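PDB 4B8N: cytochrome B5-HOST origin from Ostreococcus tauri virus 2, which binds a b-type haem and probably carries single electrons between redox partners, as other cytochromes b5 do. Local coordinates for residues A[35-40]-A[86-91]. Residues are numbered along the deposited sequence; the frame is centred on the assembly and turned at random.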
# COMPACT_ATOMS: atom_id res chain seq x y z
N LYS A 35 -8.18 3.09 -0.06
CA LYS A 35 -9.63 2.82 -0.00
C LYS A 35 -9.96 1.55 0.75
O LYS A 35 -10.66 0.69 0.21
CB LYS A 35 -10.26 2.77 -1.40
CG LYS A 35 -9.96 3.99 -2.26
CD LYS A 35 -10.79 4.02 -3.53
CE LYS A 35 -10.35 2.93 -4.51
NZ LYS A 35 -8.91 3.01 -4.87
N ASP A 36 -9.40 1.42 1.95
CA ASP A 36 -9.72 0.31 2.86
C ASP A 36 -9.26 -1.08 2.39
O ASP A 36 -9.69 -2.11 2.95
CB ASP A 36 -11.21 0.32 3.23
CG ASP A 36 -11.61 1.54 4.08
OD1 ASP A 36 -10.74 2.12 4.77
OD2 ASP A 36 -12.79 1.92 4.03
N ILE A 37 -8.38 -1.09 1.39
CA ILE A 37 -7.72 -2.31 0.90
C ILE A 37 -6.23 -2.25 1.19
O ILE A 37 -5.59 -1.23 0.90
CB ILE A 37 -7.95 -2.54 -0.61
CG1 ILE A 37 -9.45 -2.77 -0.90
CG2 ILE A 37 -7.15 -3.73 -1.13
CD1 ILE A 37 -10.03 -4.03 -0.28
N VAL A 38 -5.67 -3.32 1.77
CA VAL A 38 -4.25 -3.34 2.13
C VAL A 38 -3.44 -3.90 0.96
O VAL A 38 -3.76 -4.97 0.45
CB VAL A 38 -3.99 -4.18 3.40
CG1 VAL A 38 -2.55 -4.06 3.86
CG2 VAL A 38 -4.93 -3.77 4.52
N TYR A 39 -2.42 -3.17 0.53
CA TYR A 39 -1.48 -3.61 -0.50
C TYR A 39 -0.10 -3.83 0.12
O TYR A 39 0.35 -3.02 0.92
CB TYR A 39 -1.40 -2.55 -1.61
CG TYR A 39 -2.73 -2.29 -2.29
CD1 TYR A 39 -3.64 -1.35 -1.78
CD2 TYR A 39 -3.10 -3.01 -3.42
CE1 TYR A 39 -4.87 -1.13 -2.40
CE2 TYR A 39 -4.31 -2.79 -4.05
CZ TYR A 39 -5.20 -1.87 -3.54
OH TYR A 39 -6.40 -1.68 -4.18
N ASP A 40 0.56 -4.93 -0.25
CA ASP A 40 1.95 -5.12 0.13
C ASP A 40 2.80 -4.60 -1.01
O ASP A 40 2.93 -5.25 -2.05
CB ASP A 40 2.27 -6.58 0.44
CG ASP A 40 3.74 -6.80 0.85
OD1 ASP A 40 4.57 -5.87 0.75
OD2 ASP A 40 4.06 -7.91 1.29
N LEU A 86 -3.69 -7.70 -0.45
CA LEU A 86 -3.84 -8.56 0.72
C LEU A 86 -5.29 -8.70 1.15
O LEU A 86 -5.68 -9.76 1.62
CB LEU A 86 -2.96 -8.06 1.87
CG LEU A 86 -1.47 -7.88 1.57
CD1 LEU A 86 -0.75 -7.58 2.86
CD2 LEU A 86 -0.84 -9.11 0.90
N GLY A 87 -6.08 -7.63 1.00
CA GLY A 87 -7.49 -7.65 1.38
C GLY A 87 -7.93 -6.40 2.13
O GLY A 87 -7.15 -5.45 2.30
N PRO A 88 -9.20 -6.37 2.59
CA PRO A 88 -9.69 -5.18 3.26
C PRO A 88 -9.22 -5.07 4.72
O PRO A 88 -8.98 -6.09 5.38
CB PRO A 88 -11.22 -5.35 3.18
CG PRO A 88 -11.41 -6.84 3.27
CD PRO A 88 -10.20 -7.46 2.58
N VAL A 89 -9.08 -3.83 5.20
CA VAL A 89 -8.81 -3.53 6.61
C VAL A 89 -9.89 -4.16 7.51
O VAL A 89 -11.08 -4.07 7.20
CB VAL A 89 -8.76 -2.00 6.86
CG1 VAL A 89 -8.63 -1.67 8.35
CG2 VAL A 89 -7.62 -1.36 6.10
N LYS A 90 -9.46 -4.81 8.58
CA LYS A 90 -10.39 -5.36 9.57
C LYS A 90 -10.63 -4.35 10.68
O LYS A 90 -9.72 -4.01 11.44
CB LYS A 90 -9.86 -6.68 10.13
CG LYS A 90 -10.25 -7.90 9.30
CD LYS A 90 -9.34 -8.06 8.09
CE LYS A 90 -10.06 -8.67 6.90
NZ LYS A 90 -9.15 -8.72 5.72
N LYS A 91 -11.88 -3.87 10.76
CA LYS A 91 -12.29 -2.87 11.75
C LYS A 91 -12.78 -3.51 13.06
O LYS A 91 -13.40 -2.86 13.91
CB LYS A 91 -13.38 -1.95 11.18
CG LYS A 91 -13.04 -1.28 9.85
CD LYS A 91 -13.60 -2.08 8.67
CE LYS A 91 -15.12 -2.05 8.64
NZ LYS A 91 -15.68 -3.07 7.71
OXT LYS A 91 -12.57 -4.69 13.33
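A classic beta bulge interrupts the antiparallel pairing of strand 37-40 with strand 85-88, the last strand of the cytochrome b5 sheet: Leu86 and Gly87 both sit opposite Val38. Val38 is gripped through both backbone polar atoms, its N donating to Gly87 O (2.6 Å, essentially straight) and its O accepting from Leu86 N (2.9 Å). Past the Ile37-Pro88 pair, Val89 N reaches Asp36 O at 2.9 Å, coming from above the carbonyl plane, while Pro88 CA makes a CA-H...O contact with the same oxygen. Having no N-H, Pro88 fits the non-hydrogen-bonded pair with Ile37.

On that face Ile37 lays CD1 over the proline, 3.9 Å from Pro88 CB; with CG1 beside the backbone N (chi1 -64°), the chain carries CD1 across. On the other face Val38 and Val89 are buried. Val38 splits its two methyls there: CG2 meets Val89 CG2 at 3.9 Å, the side chains roughly at right angles, and CG1 lies 4.1 Å from Leu86 CD1, those side chains crossing at a slant. Both leucine methyls also rest against Asp40 CB, whose carboxylate turns to Thr42. Trp31 and Ile33 of the neighbouring strand, with Leu18 and Ile21 of helix 18-22, pack against this side. Beyond the strand, Lys90 NZ folds back onto Pro88 O (2.7 Å). The whole is a bulged antiparallel edge pairing, bringing the chain's C-terminal end back onto the sheet of a cytochrome b5 fold.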